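Melanin biosynthesis protein TyrA, putative (Shewanella oneidensis, PDB 2IIZ) binds heme b and probably acts as a peroxidase of the dye-decolorizing (DyP) family. Local coordinates at residues His182-Ala187 and Leu256-Thr261; Pro97-Asp102 and Ala293-Ser298; Gly13-Gly18 and Glu240-Ser245. All blocks are in the same frame, centred on the assembly; numbering follows the deposited sequence.

Contact 1 of 3, residues His182-Ala187 and Leu256-Thr261; sequences HVQKYA and LMFIST. With HEM (protoporphyrin IX containing Fe), chain C.
The ring of Y186 overlaps the flank of F258, CD2 at its edge lying 3.8 Å from F258 CB, and the two side chains run side by side toward the heme. F258 turns its CG away from its own backbone N (chi1 -177°), which lays the ring nearly flat beneath a pyrrole: F258 CE1 is 3.3 Å from HEM C2C. Y186 receives the heme vinyl over one face, with HEM CBB 3.7 Å from CG of Y186. L256 adds its CD2 methyl. Y186 OH lies only 2.5 Å from Q184 OE1, well above the carbonyl plane, a short and poorly directed bond of doubtful strength.

Strands 179-188 and 254-262 are joined by six backbone hydrogen bonds, at H182-S260, Q184-F258 and Y186-L256. Across the other face, V183 CG1 meets SE of selenomethionine M257 at 3.8 Å, and K185 runs past the M257 methyl to a salt bridge with E253. One water links H182 ND1 and S260 OG.

Mostly carbon thus faces the porphyrin, with Y186 OH and Q184 OE1 reaching its CMC methyl at the rim; this wall probably contributes dispersion and shape, while iron ligation and polar bonds come from residues such as H225 and R243.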
# COMPACT_ATOMS: atom_id res chain seq x y z
N HIS A 182 -9.08 20.48 -3.66
CA HIS A 182 -7.66 20.80 -3.65
C HIS A 182 -6.92 19.68 -2.93
O HIS A 182 -7.38 19.18 -1.90
CB HIS A 182 -7.40 22.12 -2.94
CG HIS A 182 -7.96 23.32 -3.64
ND1 HIS A 182 -9.19 23.85 -3.33
CD2 HIS A 182 -7.46 24.08 -4.64
CE1 HIS A 182 -9.42 24.90 -4.11
NE2 HIS A 182 -8.39 25.06 -4.91
N VAL A 183 -5.78 19.30 -3.48
CA VAL A 183 -5.03 18.17 -2.98
C VAL A 183 -3.59 18.63 -2.74
O VAL A 183 -2.95 19.24 -3.63
CB VAL A 183 -5.11 17.03 -4.00
CG1 VAL A 183 -4.40 15.79 -3.49
CG2 VAL A 183 -6.57 16.73 -4.33
N GLN A 184 -3.08 18.36 -1.54
CA GLN A 184 -1.68 18.60 -1.21
C GLN A 184 -1.12 17.31 -0.65
O GLN A 184 -1.62 16.81 0.34
CB GLN A 184 -1.55 19.69 -0.14
CG GLN A 184 -1.99 21.09 -0.57
CD GLN A 184 -1.45 22.16 0.37
OE1 GLN A 184 -2.04 22.44 1.42
NE2 GLN A 184 -0.31 22.76 0.00
N LYS A 185 -0.08 16.79 -1.28
CA LYS A 185 0.64 15.64 -0.73
C LYS A 185 1.68 16.17 0.25
O LYS A 185 2.70 16.73 -0.18
CB LYS A 185 1.33 14.82 -1.82
CG LYS A 185 1.96 13.51 -1.27
CD LYS A 185 2.55 12.64 -2.36
CE LYS A 185 3.95 13.07 -2.76
NZ LYS A 185 4.58 12.12 -3.72
N TYR A 186 1.41 16.00 1.55
CA TYR A 186 2.30 16.42 2.64
C TYR A 186 3.22 15.28 3.09
O TYR A 186 2.76 14.24 3.57
CB TYR A 186 1.50 16.95 3.84
CG TYR A 186 0.96 18.37 3.71
CD1 TYR A 186 1.72 19.45 4.09
CD2 TYR A 186 -0.30 18.62 3.22
CE1 TYR A 186 1.24 20.77 3.99
CE2 TYR A 186 -0.81 19.93 3.11
CZ TYR A 186 -0.03 21.00 3.50
OH TYR A 186 -0.50 22.29 3.40
N ALA A 187 4.52 15.50 2.93
CA ALA A 187 5.55 14.58 3.40
C ALA A 187 6.01 15.07 4.79
O ALA A 187 6.63 16.13 4.91
CB ALA A 187 6.72 14.56 2.43
N LEU A 256 0.53 13.06 5.07
CA LEU A 256 -0.89 13.25 4.90
C LEU A 256 -1.22 13.59 3.46
O LEU A 256 -0.58 14.46 2.84
CB LEU A 256 -1.39 14.42 5.77
CG LEU A 256 -2.91 14.54 5.87
CD1 LEU A 256 -3.43 13.42 6.71
CD2 LEU A 256 -3.41 15.87 6.43
N MSE A 257 -2.22 12.90 2.93
CA MSE A 257 -2.77 13.27 1.65
C MSE A 257 -3.90 14.21 1.96
O MSE A 257 -5.04 13.78 2.21
CB MSE A 257 -3.28 12.08 0.89
CG MSE A 257 -3.74 12.41 -0.55
SE MSE A 257 -2.36 13.06 -1.72
CE MSE A 257 -1.25 11.55 -1.73
N PHE A 258 -3.56 15.49 1.96
CA PHE A 258 -4.55 16.48 2.27
C PHE A 258 -5.50 16.74 1.12
O PHE A 258 -5.07 17.06 -0.00
CB PHE A 258 -3.94 17.81 2.66
CG PHE A 258 -4.96 18.80 3.04
CD1 PHE A 258 -5.42 18.87 4.33
CD2 PHE A 258 -5.49 19.66 2.08
CE1 PHE A 258 -6.39 19.79 4.70
CE2 PHE A 258 -6.46 20.59 2.43
CZ PHE A 258 -6.92 20.66 3.75
N ILE A 259 -6.79 16.62 1.42
CA ILE A 259 -7.83 16.84 0.44
C ILE A 259 -8.88 17.78 1.02
O ILE A 259 -9.46 17.48 2.05
CB ILE A 259 -8.49 15.52 0.03
CG1 ILE A 259 -7.39 14.52 -0.44
CG2 ILE A 259 -9.54 15.78 -1.05
CD1 ILE A 259 -7.90 13.25 -1.03
N SER A 260 -9.11 18.91 0.36
CA SER A 260 -10.20 19.82 0.71
C SER A 260 -11.34 19.74 -0.30
O SER A 260 -11.10 19.64 -1.50
CB SER A 260 -9.71 21.25 0.77
OG SER A 260 -10.80 22.16 0.89
N THR A 261 -12.58 19.78 0.19
CA THR A 261 -13.78 19.76 -0.64
C THR A 261 -14.69 20.88 -0.18
O THR A 261 -14.92 21.02 1.02
CB THR A 261 -14.53 18.43 -0.53
OG1 THR A 261 -15.15 18.32 0.76
CG2 THR A 261 -13.59 17.24 -0.74
CHA HEM C . -7.79 20.85 11.99
CHB HEM C . -3.92 18.16 11.00
CHC HEM C . -3.26 20.49 6.88
CHD HEM C . -7.41 22.80 7.56
C1A HEM C . -6.77 19.93 12.10
C2A HEM C . -6.53 19.08 13.24
C3A HEM C . -5.45 18.34 12.95
C4A HEM C . -5.00 18.70 11.63
CMA HEM C . -4.77 17.27 13.83
CAA HEM C . -7.38 19.06 14.54
CBA HEM C . -8.53 18.03 14.45
CGA HEM C . -9.68 18.56 13.62
O1A HEM C . -9.87 18.08 12.46
O2A HEM C . -10.42 19.46 14.10
C1B HEM C . -3.40 18.57 9.82
C2B HEM C . -2.20 18.04 9.21
C3B HEM C . -2.02 18.69 8.05
C4B HEM C . -3.10 19.64 7.92
CMB HEM C . -1.35 16.92 9.85
CAB HEM C . -0.91 18.54 7.00
CBB HEM C . 0.33 18.24 7.35
C1C HEM C . -4.31 21.33 6.73
C2C HEM C . -4.47 22.25 5.63
C3C HEM C . -5.62 22.90 5.81
C4C HEM C . -6.22 22.39 7.03
CMC HEM C . -3.43 22.38 4.51
CAC HEM C . -6.26 23.99 4.93
CBC HEM C . -5.71 24.48 3.82
C1D HEM C . -7.91 22.47 8.79
C2D HEM C . -9.17 22.93 9.30
C3D HEM C . -9.29 22.33 10.68
C4D HEM C . -8.08 21.56 10.86
CMD HEM C . -10.18 23.86 8.58
CAD HEM C . -10.44 22.48 11.70
CBD HEM C . -10.05 23.59 12.66
CGD HEM C . -11.22 24.04 13.52
O1D HEM C . -11.23 23.68 14.74
O2D HEM C . -12.11 24.74 12.98
NA HEM C . -5.82 19.68 11.13
NB HEM C . -3.93 19.55 9.00
NC HEM C . -5.39 21.42 7.58
ND HEM C . -7.29 21.67 9.74
FE HEM C . -5.48 20.71 9.46
O HOH W 1 -11.39 23.23 -1.77

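Contact 2 of 3, residues Pro97-Asp102 and Ala293-Ser298; sequences PAIEYD and ALTGSS
I99 meets G296 where the loop between strands 94-96 and 103-109 of the ferredoxin-like DyP fold runs along the interrupted strand 291-301, a central strand of the large antiparallel sheet. Three hydrogen bonds form this junction, each with a different type of donor or acceptor. Backbone pairs with backbone where I99 N donates a hydrogen bond to G296 O at 2.8 Å, from well above the carbonyl plane. A side chain donates to backbone where S297 OG reaches I99 O at 2.7 Å, nearly along the C=O axis. Backbone donates to a carboxylate where S298 N meets the syn lone pair of E100 OE1 at 2.9 Å, with an angle of 165° at the hydrogen. The bend of E100 at chi2 (-81°) folds the carboxylate back to that amide, and its other oxygen, OE2, accepts from F86 N.

Water serves four more carbonyls. One molecule donates to P97 O and to T295 O, the latter at 2.7 Å; a second donates to Y101 O and S298 O, though it has more acceptors nearby than protons to give. The hydroxyls of T295 and S298 are engaged beyond the loop, with K185 N and K84 O respectively, so strand 179-188 and a further loop share in the junction.

Apolar and weakly polar contacts complete it. The CD1 methyl of I99 rests 3.3 Å from L294 O. Y101 turns a ring edge to S297 OG, and its OH approaches the CG2 methyl of T295, the two side chains crossing at about a right angle. At the other end, P97 CD sits 3.0 Å from A293 O.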
# COMPACT_ATOMS: atom_id res chain seq x y z
N PRO A 97 3.69 24.43 -3.36
CA PRO A 97 3.85 24.47 -4.81
C PRO A 97 2.56 24.04 -5.53
O PRO A 97 1.67 23.43 -4.92
CB PRO A 97 4.99 23.47 -5.05
CG PRO A 97 4.87 22.48 -3.98
CD PRO A 97 4.28 23.21 -2.77
N ALA A 98 2.48 24.38 -6.81
CA ALA A 98 1.38 23.99 -7.67
C ALA A 98 1.92 23.00 -8.67
O ALA A 98 2.93 23.24 -9.32
CB ALA A 98 0.81 25.21 -8.39
N ILE A 99 1.21 21.88 -8.77
CA ILE A 99 1.51 20.80 -9.71
C ILE A 99 0.14 20.23 -10.06
O ILE A 99 -0.47 19.53 -9.25
CB ILE A 99 2.40 19.72 -9.08
CG1 ILE A 99 3.77 20.30 -8.70
CG2 ILE A 99 2.62 18.56 -10.05
CD1 ILE A 99 4.71 19.34 -7.95
N GLU A 100 -0.33 20.53 -11.26
CA GLU A 100 -1.69 20.22 -11.65
C GLU A 100 -1.69 18.95 -12.46
O GLU A 100 -0.69 18.65 -13.15
CB GLU A 100 -2.26 21.35 -12.50
CG GLU A 100 -2.07 22.75 -11.91
CD GLU A 100 -3.09 23.12 -10.86
OE1 GLU A 100 -3.90 22.27 -10.44
OE2 GLU A 100 -3.07 24.29 -10.46
N TYR A 101 -2.81 18.21 -12.38
CA TYR A 101 -3.05 16.98 -13.14
C TYR A 101 -4.41 17.10 -13.83
O TYR A 101 -5.32 17.72 -13.28
CB TYR A 101 -3.06 15.75 -12.22
CG TYR A 101 -1.80 15.62 -11.39
CD1 TYR A 101 -0.64 15.06 -11.93
CD2 TYR A 101 -1.77 16.06 -10.06
CE1 TYR A 101 0.52 14.94 -11.17
CE2 TYR A 101 -0.62 15.95 -9.29
CZ TYR A 101 0.52 15.39 -9.85
OH TYR A 101 1.67 15.27 -9.10
N ASP A 102 -4.53 16.50 -15.02
CA ASP A 102 -5.76 16.58 -15.82
C ASP A 102 -6.97 15.92 -15.16
O ASP A 102 -8.09 16.45 -15.19
CB ASP A 102 -5.55 15.95 -17.21
CG ASP A 102 -4.61 16.76 -18.09
OD1 ASP A 102 -4.20 17.88 -17.69
OD2 ASP A 102 -4.28 16.28 -19.18
N ALA A 293 4.73 20.28 1.81
CA ALA A 293 3.76 20.03 0.73
C ALA A 293 4.49 19.84 -0.61
O ALA A 293 5.04 20.79 -1.16
CB ALA A 293 2.74 21.16 0.63
N LEU A 294 4.51 18.61 -1.12
CA LEU A 294 5.23 18.30 -2.35
C LEU A 294 4.42 18.58 -3.62
O LEU A 294 5.00 18.76 -4.69
CB LEU A 294 5.65 16.83 -2.34
CG LEU A 294 6.57 16.40 -1.19
CD1 LEU A 294 7.02 14.95 -1.38
CD2 LEU A 294 7.78 17.32 -1.09
N THR A 295 3.09 18.60 -3.50
CA THR A 295 2.21 18.87 -4.66
C THR A 295 1.10 19.82 -4.27
O THR A 295 0.82 20.00 -3.09
CB THR A 295 1.59 17.58 -5.21
OG1 THR A 295 0.65 17.04 -4.26
CG2 THR A 295 2.69 16.55 -5.54
N GLY A 296 0.47 20.44 -5.27
CA GLY A 296 -0.68 21.32 -5.04
C GLY A 296 -1.55 21.42 -6.27
O GLY A 296 -1.16 22.06 -7.24
N SER A 297 -2.74 20.80 -6.22
CA SER A 297 -3.58 20.59 -7.39
C SER A 297 -5.00 21.10 -7.15
O SER A 297 -5.58 20.80 -6.10
CB SER A 297 -3.67 19.10 -7.72
OG SER A 297 -2.41 18.45 -7.80
N SER A 298 -5.54 21.87 -8.10
CA SER A 298 -6.94 22.28 -8.08
C SER A 298 -7.75 21.44 -9.07
O SER A 298 -7.31 21.21 -10.20
CB SER A 298 -7.08 23.77 -8.44
OG SER A 298 -8.36 24.27 -8.08
O HOH W 2 0.96 22.55 -2.27
O HOH W 3 -5.22 19.92 -11.52

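Contact 3 of 3, residues Gly13-Gly18 and Glu240-Ser245; sequences GVCAEG and EILRQS. With HEM (protoporphyrin IX containing Fe), chain C.
Q244 reaches across to the backbone of V14 and A16, and its single amide nitrogen carries the polar part of the contact between the N-terminal loop and strand 238-249. NE2 donates to V14 O at 2.7 Å and to A16 O at 3.1 Å. The two bonds differ in kind: A16 O is met on a lone pair, in its carbonyl plane and in the amide plane of Q244, whereas V14 O is approached from above its plane, 45° out of it. A bend at chi2 (-74°) swings the amide into the turn formed by the loop. The other end of the amide, OE1, accepts from R108 NH1, and R108 NH2 is bonded to E17 O, so one arginine ties both segments together.

The apolar share belongs to L242. Its CD2 methyl lies 3.7 Å from C15 CA and equally far from V14 O, with C15 SG at 4.2 Å. C15 and L242 both also touch helix 160-166, which therefore borders the contact.

Hydrogen bonds to a propionate and a salt bridge occupy the far side of the strand, where R243 points away from the loop and toward the heme. Its NH1 and NH2 both donate to HEM O1A, at 2.9 Å and 3.0 Å, while one guanidinium face lies over HEM C4D. D152, in the GxxDG motif of the family, forms the salt bridge to NH1.

Alternation along one strand thus separates two chemistries: on one side an amide and a methyl, with R108 and R162 also bonded to loop carbonyls, hold the N-terminal loop, and on the other a cation is shared between a propionate and an aspartate, which would probably help to fix the orientation of the heme.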
# COMPACT_ATOMS: atom_id res chain seq x y z
N GLY A 13 -18.70 10.00 -3.20
CA GLY A 13 -17.44 9.94 -2.45
C GLY A 13 -16.99 11.30 -1.94
O GLY A 13 -16.04 11.39 -1.20
N VAL A 14 -17.67 12.37 -2.35
CA VAL A 14 -17.22 13.72 -2.02
C VAL A 14 -17.44 14.00 -0.56
O VAL A 14 -16.54 14.53 0.11
CB VAL A 14 -17.97 14.80 -2.80
CG1 VAL A 14 -17.48 16.18 -2.36
CG2 VAL A 14 -17.75 14.63 -4.31
N CYS A 15 -18.63 13.65 -0.08
CA CYS A 15 -19.04 13.87 1.30
C CYS A 15 -19.00 12.59 2.15
O CYS A 15 -19.44 12.59 3.30
CB CYS A 15 -20.44 14.43 1.36
SG CYS A 15 -20.65 16.05 0.62
N ALA A 16 -18.48 11.50 1.61
CA ALA A 16 -18.57 10.22 2.31
C ALA A 16 -17.93 10.31 3.69
O ALA A 16 -16.96 11.05 3.89
CB ALA A 16 -17.90 9.11 1.51
N GLU A 17 -18.49 9.56 4.63
CA GLU A 17 -17.84 9.35 5.92
C GLU A 17 -16.52 8.61 5.71
O GLU A 17 -16.26 8.04 4.64
CB GLU A 17 -18.75 8.56 6.87
CG GLU A 17 -20.03 9.27 7.30
CD GLU A 17 -19.76 10.55 8.09
OE1 GLU A 17 -18.68 10.64 8.72
OE2 GLU A 17 -20.64 11.46 8.08
N GLY A 18 -15.67 8.63 6.73
CA GLY A 18 -14.31 8.05 6.64
C GLY A 18 -14.27 6.56 6.32
O GLY A 18 -15.28 5.88 6.52
N GLU A 240 -15.78 27.42 6.32
CA GLU A 240 -15.56 25.97 6.51
C GLU A 240 -15.12 25.26 5.26
O GLU A 240 -15.34 25.74 4.16
CB GLU A 240 -16.84 25.30 7.03
CG GLU A 240 -17.05 25.36 8.55
CD GLU A 240 -18.43 24.85 8.96
OE1 GLU A 240 -19.40 25.61 8.79
OE2 GLU A 240 -18.53 23.70 9.45
N ILE A 241 -14.49 24.09 5.44
CA ILE A 241 -14.30 23.14 4.36
C ILE A 241 -14.59 21.73 4.88
O ILE A 241 -14.62 21.50 6.11
CB ILE A 241 -12.86 23.17 3.79
CG1 ILE A 241 -11.83 22.99 4.89
CG2 ILE A 241 -12.60 24.46 3.04
CD1 ILE A 241 -10.58 22.29 4.41
N LEU A 242 -14.80 20.80 3.96
CA LEU A 242 -14.94 19.41 4.35
C LEU A 242 -13.71 18.67 3.89
O LEU A 242 -13.51 18.44 2.71
CB LEU A 242 -16.22 18.78 3.78
CG LEU A 242 -16.35 17.28 4.07
CD1 LEU A 242 -16.81 17.02 5.51
CD2 LEU A 242 -17.26 16.62 3.08
N ARG A 243 -12.89 18.29 4.84
CA ARG A 243 -11.66 17.58 4.50
C ARG A 243 -11.92 16.11 4.41
O ARG A 243 -12.74 15.57 5.15
CB ARG A 243 -10.62 17.80 5.57
CG ARG A 243 -10.07 19.18 5.63
CD ARG A 243 -9.39 19.38 6.97
NE ARG A 243 -10.39 19.53 8.03
CZ ARG A 243 -10.24 19.15 9.30
NH1 ARG A 243 -9.11 18.57 9.71
NH2 ARG A 243 -11.23 19.36 10.15
N GLN A 244 -11.19 15.47 3.51
CA GLN A 244 -11.29 14.04 3.30
C GLN A 244 -9.91 13.41 3.34
O GLN A 244 -9.71 12.40 2.68
CB GLN A 244 -11.92 13.79 1.93
CG GLN A 244 -13.41 14.13 1.81
CD GLN A 244 -14.32 13.14 2.50
OE1 GLN A 244 -13.87 12.20 3.17
NE2 GLN A 244 -15.64 13.34 2.36
N SER A 245 -8.98 14.01 4.10
CA SER A 245 -7.57 13.60 4.05
C SER A 245 -7.33 12.28 4.75
O SER A 245 -8.12 11.89 5.61
CB SER A 245 -6.69 14.61 4.76
OG SER A 245 -7.12 15.91 4.51
CHA HEM C . -7.79 20.85 11.99
CHB HEM C . -3.92 18.16 11.00
CHC HEM C . -3.26 20.49 6.88
CHD HEM C . -7.41 22.80 7.56
C1A HEM C . -6.77 19.93 12.10
C2A HEM C . -6.53 19.08 13.24
C3A HEM C . -5.45 18.34 12.95
C4A HEM C . -5.00 18.70 11.63
CMA HEM C . -4.77 17.27 13.83
CAA HEM C . -7.38 19.06 14.54
CBA HEM C . -8.53 18.03 14.45
CGA HEM C . -9.68 18.56 13.62
O1A HEM C . -9.87 18.08 12.46
O2A HEM C . -10.42 19.46 14.10
C1B HEM C . -3.40 18.57 9.82
C2B HEM C . -2.20 18.04 9.21
C3B HEM C . -2.02 18.69 8.05
C4B HEM C . -3.10 19.64 7.92
CMB HEM C . -1.35 16.92 9.85
CAB HEM C . -0.91 18.54 7.00
CBB HEM C . 0.33 18.24 7.35
C1C HEM C . -4.31 21.33 6.73
C2C HEM C . -4.47 22.25 5.63
C3C HEM C . -5.62 22.90 5.81
C4C HEM C . -6.22 22.39 7.03
CMC HEM C . -3.43 22.38 4.51
CAC HEM C . -6.26 23.99 4.93
CBC HEM C . -5.71 24.48 3.82
C1D HEM C . -7.91 22.47 8.79
C2D HEM C . -9.17 22.93 9.30
C3D HEM C . -9.29 22.33 10.68
C4D HEM C . -8.08 21.56 10.86
CMD HEM C . -10.18 23.86 8.58
CAD HEM C . -10.44 22.48 11.70
CBD HEM C . -10.05 23.59 12.66
CGD HEM C . -11.22 24.04 13.52
O1D HEM C . -11.23 23.68 14.74
O2D HEM C . -12.11 24.74 12.98
NA HEM C . -5.82 19.68 11.13
NB HEM C . -3.93 19.55 9.00
NC HEM C . -5.39 21.42 7.58
ND HEM C . -7.29 21.67 9.74
FE HEM C . -5.48 20.71 9.46

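Followed from the N terminus, the chain first meets contact 3 at 13-18, opening a loop that closes only at 240-245 and ties the start of the chain to a strand of the C-terminal half. Contact 2 opens at 97-102 and closes at 293-298, joining a loop of the N-terminal half to the late strand 291-301. Contact 1, between 182-187 and 256-261, is enclosed by contact 2, whereas contact 3 crosses both. All three reach one antiparallel sheet: strand 179-188 borders 291-301 on one side and 254-262 on the other, and 254-262 in turn borders 238-249. Contacts 1 and 3 both reach the heme; contacts 2 and 3 do not touch.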